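PDB 1VPR: dinoflagellate luciferase, which catalyses the oxidation of dinoflagellate luciferin, an open tetrapyrrole, by molecular oxygen with emission of blue light, this chain being its third luciferase domain. Local coordinates for residues A[235-240]-A[319-324]. Residues are numbered along the deposited sequence; the frame is centred on the assembly and turned at random.
Sequences GHYFYE and SRDYTA
Asp321 uses both carboxylate oxygens to bind His236 and Tyr237. This is the barrel of a calycin-type catalytic domain, and a short helix, 321-324, packs against its strand 237-241. OD1 of Asp321 accepts the backbone N of Tyr237 at 2.8 Å, with an almost straight N-H...O angle of 178°. OD2 of Asp321 takes ND1 of His236 at 2.7 Å, and the oxygen lies in the imidazole plane. The ring and carboxylate planes are 64° apart, and ND1 meets OD2 from above the carboxylate plane. Ser319 OG donates to the same OD2 from the opposite face, at 2.7 Å. CG of Asp321 stands beside its own backbone N, chi1 -62°, which turns the carboxylate back to the strand. With an alanine in place of Asp321, the N-H of Tyr237, ND1 of His236 and OG of Ser319 would probably all lose this acceptor, and the imidazole would be likely to turn more freely.

The backbone adds a return bond, from Arg320 N to Tyr237 O at 2.9 Å. One helical turn on, the methyl of Ala324 sits over the Tyr237 ring in a CH-pi contact. Further along the strand, NH1 of Arg320 comes within 3.6 Å of Tyr239 CB.

Two of these side chains have further partners outside the segments. Ser319 OG also bonds to Leu346 N, while Arg320 NH1 forms a salt bridge with Asp353 and bonds to Tyr131 O. The Arg320 chain bends at chi2 and chi3, which brings its guanidinium back to the helix, where NH2 donates to Thr323 OG1 at 2.9 Å, nearly in the guanidinium plane.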
loop_
_atom_site.group_PDB
_atom_site.type_symbol
_atom_site.label_atom_id
_atom_site.label_comp_id
_atom_site.label_asym_id
_atom_site.label_seq_id
_atom_site.Cartn_x
_atom_site.Cartn_y
_atom_site.Cartn_z
ATOM N N GLY A 235 -6.092 12.460 -6.961
ATOM C CA GLY A 235 -5.822 12.719 -8.372
ATOM C C GLY A 235 -4.362 12.886 -8.780
ATOM O O GLY A 235 -4.076 13.101 -9.976
ATOM N N HIS A 236 -3.437 12.774 -7.817
ATOM C CA HIS A 236 -2.015 12.940 -8.115
ATOM C C HIS A 236 -1.204 11.680 -7.872
ATOM O O HIS A 236 -1.425 10.962 -6.907
ATOM C CB HIS A 236 -1.451 14.112 -7.295
ATOM C CG HIS A 236 -2.019 15.445 -7.691
ATOM N ND1 HIS A 236 -1.468 16.219 -8.690
ATOM C CD2 HIS A 236 -3.120 16.113 -7.259
ATOM C CE1 HIS A 236 -2.198 17.312 -8.850
ATOM N NE2 HIS A 236 -3.205 17.272 -7.994
ATOM N N TYR A 237 -0.257 11.420 -8.767
ATOM C CA TYR A 237 0.582 10.227 -8.703
ATOM C C TYR A 237 1.578 10.196 -7.554
ATOM O O TYR A 237 1.990 11.223 -7.015
ATOM C CB TYR A 237 1.398 10.080 -10.004
ATOM C CG TYR A 237 0.783 9.181 -11.054
ATOM C CD1 TYR A 237 0.013 9.703 -12.088
ATOM C CD2 TYR A 237 0.987 7.812 -11.015
ATOM C CE1 TYR A 237 -0.533 8.874 -13.058
ATOM C CE2 TYR A 237 0.447 6.979 -11.968
ATOM C CZ TYR A 237 -0.311 7.521 -12.986
ATOM O OH TYR A 237 -0.842 6.689 -13.920
ATOM N N PHE A 238 1.945 8.989 -7.165
ATOM C CA PHE A 238 2.981 8.821 -6.176
ATOM C C PHE A 238 3.643 7.507 -6.508
ATOM O O PHE A 238 3.097 6.663 -7.222
ATOM C CB PHE A 238 2.469 8.926 -4.715
ATOM C CG PHE A 238 1.449 7.895 -4.318
ATOM C CD1 PHE A 238 1.817 6.811 -3.533
ATOM C CD2 PHE A 238 0.111 8.052 -4.667
ATOM C CE1 PHE A 238 0.855 5.886 -3.089
ATOM C CE2 PHE A 238 -0.847 7.150 -4.235
ATOM C CZ PHE A 238 -0.473 6.058 -3.437
ATOM N N TYR A 239 4.846 7.349 -6.009
ATOM C CA TYR A 239 5.650 6.187 -6.299
ATOM C C TYR A 239 5.758 5.275 -5.073
ATOM O O TYR A 239 6.063 5.742 -3.974
ATOM C CB TYR A 239 7.032 6.689 -6.721
ATOM C CG TYR A 239 8.119 5.633 -6.744
ATOM C CD1 TYR A 239 7.918 4.426 -7.408
ATOM C CD2 TYR A 239 9.349 5.850 -6.107
ATOM C CE1 TYR A 239 8.911 3.447 -7.455
ATOM C CE2 TYR A 239 10.352 4.876 -6.138
ATOM C CZ TYR A 239 10.119 3.675 -6.823
ATOM O OH TYR A 239 11.101 2.712 -6.925
ATOM N N GLU A 240 5.485 3.989 -5.269
ATOM C CA GLU A 240 5.595 3.023 -4.191
ATOM C C GLU A 240 6.683 1.977 -4.441
ATOM O O GLU A 240 6.474 1.038 -5.206
ATOM C CB GLU A 240 4.267 2.287 -3.974
ATOM C CG GLU A 240 3.168 3.130 -3.347
ATOM C CD GLU A 240 3.264 3.174 -1.823
ATOM O OE1 GLU A 240 4.393 3.072 -1.272
ATOM O OE2 GLU A 240 2.201 3.334 -1.185
ATOM N N SER A 319 4.205 14.658 -5.300
ATOM C CA SER A 319 3.540 13.864 -6.327
ATOM C C SER A 319 4.609 13.509 -7.335
ATOM O O SER A 319 5.732 14.028 -7.288
ATOM C CB SER A 319 2.370 14.616 -6.991
ATOM O OG SER A 319 2.786 15.548 -7.977
ATOM N N ARG A 320 4.271 12.576 -8.217
ATOM C CA ARG A 320 5.165 12.097 -9.254
ATOM C C ARG A 320 4.464 12.164 -10.613
ATOM O O ARG A 320 4.721 11.344 -11.491
ATOM C CB ARG A 320 5.572 10.654 -8.946
ATOM C CG ARG A 320 6.368 10.515 -7.638
ATOM C CD ARG A 320 7.649 11.342 -7.693
ATOM N NE ARG A 320 8.405 11.050 -8.914
ATOM C CZ ARG A 320 9.195 9.988 -9.075
ATOM N NH1 ARG A 320 9.356 9.092 -8.086
ATOM N NH2 ARG A 320 9.837 9.826 -10.228
ATOM N N ASP A 321 3.585 13.151 -10.765
ATOM C CA ASP A 321 2.830 13.384 -12.004
ATOM C C ASP A 321 3.730 13.669 -13.218
ATOM O O ASP A 321 3.380 13.332 -14.348
ATOM C CB ASP A 321 1.875 14.563 -11.779
ATOM C CG ASP A 321 0.860 14.271 -10.677
ATOM O OD1 ASP A 321 0.132 13.264 -10.808
ATOM O OD2 ASP A 321 0.791 15.025 -9.677
ATOM N N TYR A 322 4.871 14.309 -13.003
ATOM C CA TYR A 322 5.768 14.593 -14.126
ATOM C C TYR A 322 6.313 13.285 -14.723
ATOM O O TYR A 322 6.210 13.038 -15.935
ATOM C CB TYR A 322 6.945 15.461 -13.678
ATOM C CG TYR A 322 7.896 15.762 -14.813
ATOM C CD1 TYR A 322 7.538 16.647 -15.824
ATOM C CD2 TYR A 322 9.106 15.078 -14.930
ATOM C CE1 TYR A 322 8.358 16.846 -16.944
ATOM C CE2 TYR A 322 9.935 15.261 -16.038
ATOM C CZ TYR A 322 9.558 16.144 -17.042
ATOM O OH TYR A 322 10.385 16.322 -18.131
ATOM N N THR A 323 6.908 12.456 -13.872
ATOM C CA THR A 323 7.460 11.174 -14.306
ATOM C C THR A 323 6.377 10.259 -14.868
ATOM O O THR A 323 6.454 9.803 -16.015
ATOM C CB THR A 323 8.163 10.447 -13.137
ATOM O OG1 THR A 323 9.289 11.218 -12.699
ATOM C CG2 THR A 323 8.647 9.045 -13.573
ATOM N N ALA A 324 5.338 10.015 -14.072
ATOM C CA ALA A 324 4.265 9.127 -14.481
ATOM C C ALA A 324 3.543 9.514 -15.771
ATOM O O ALA A 324 3.172 8.627 -16.547
ATOM C CB ALA A 324 3.258 8.973 -13.344
#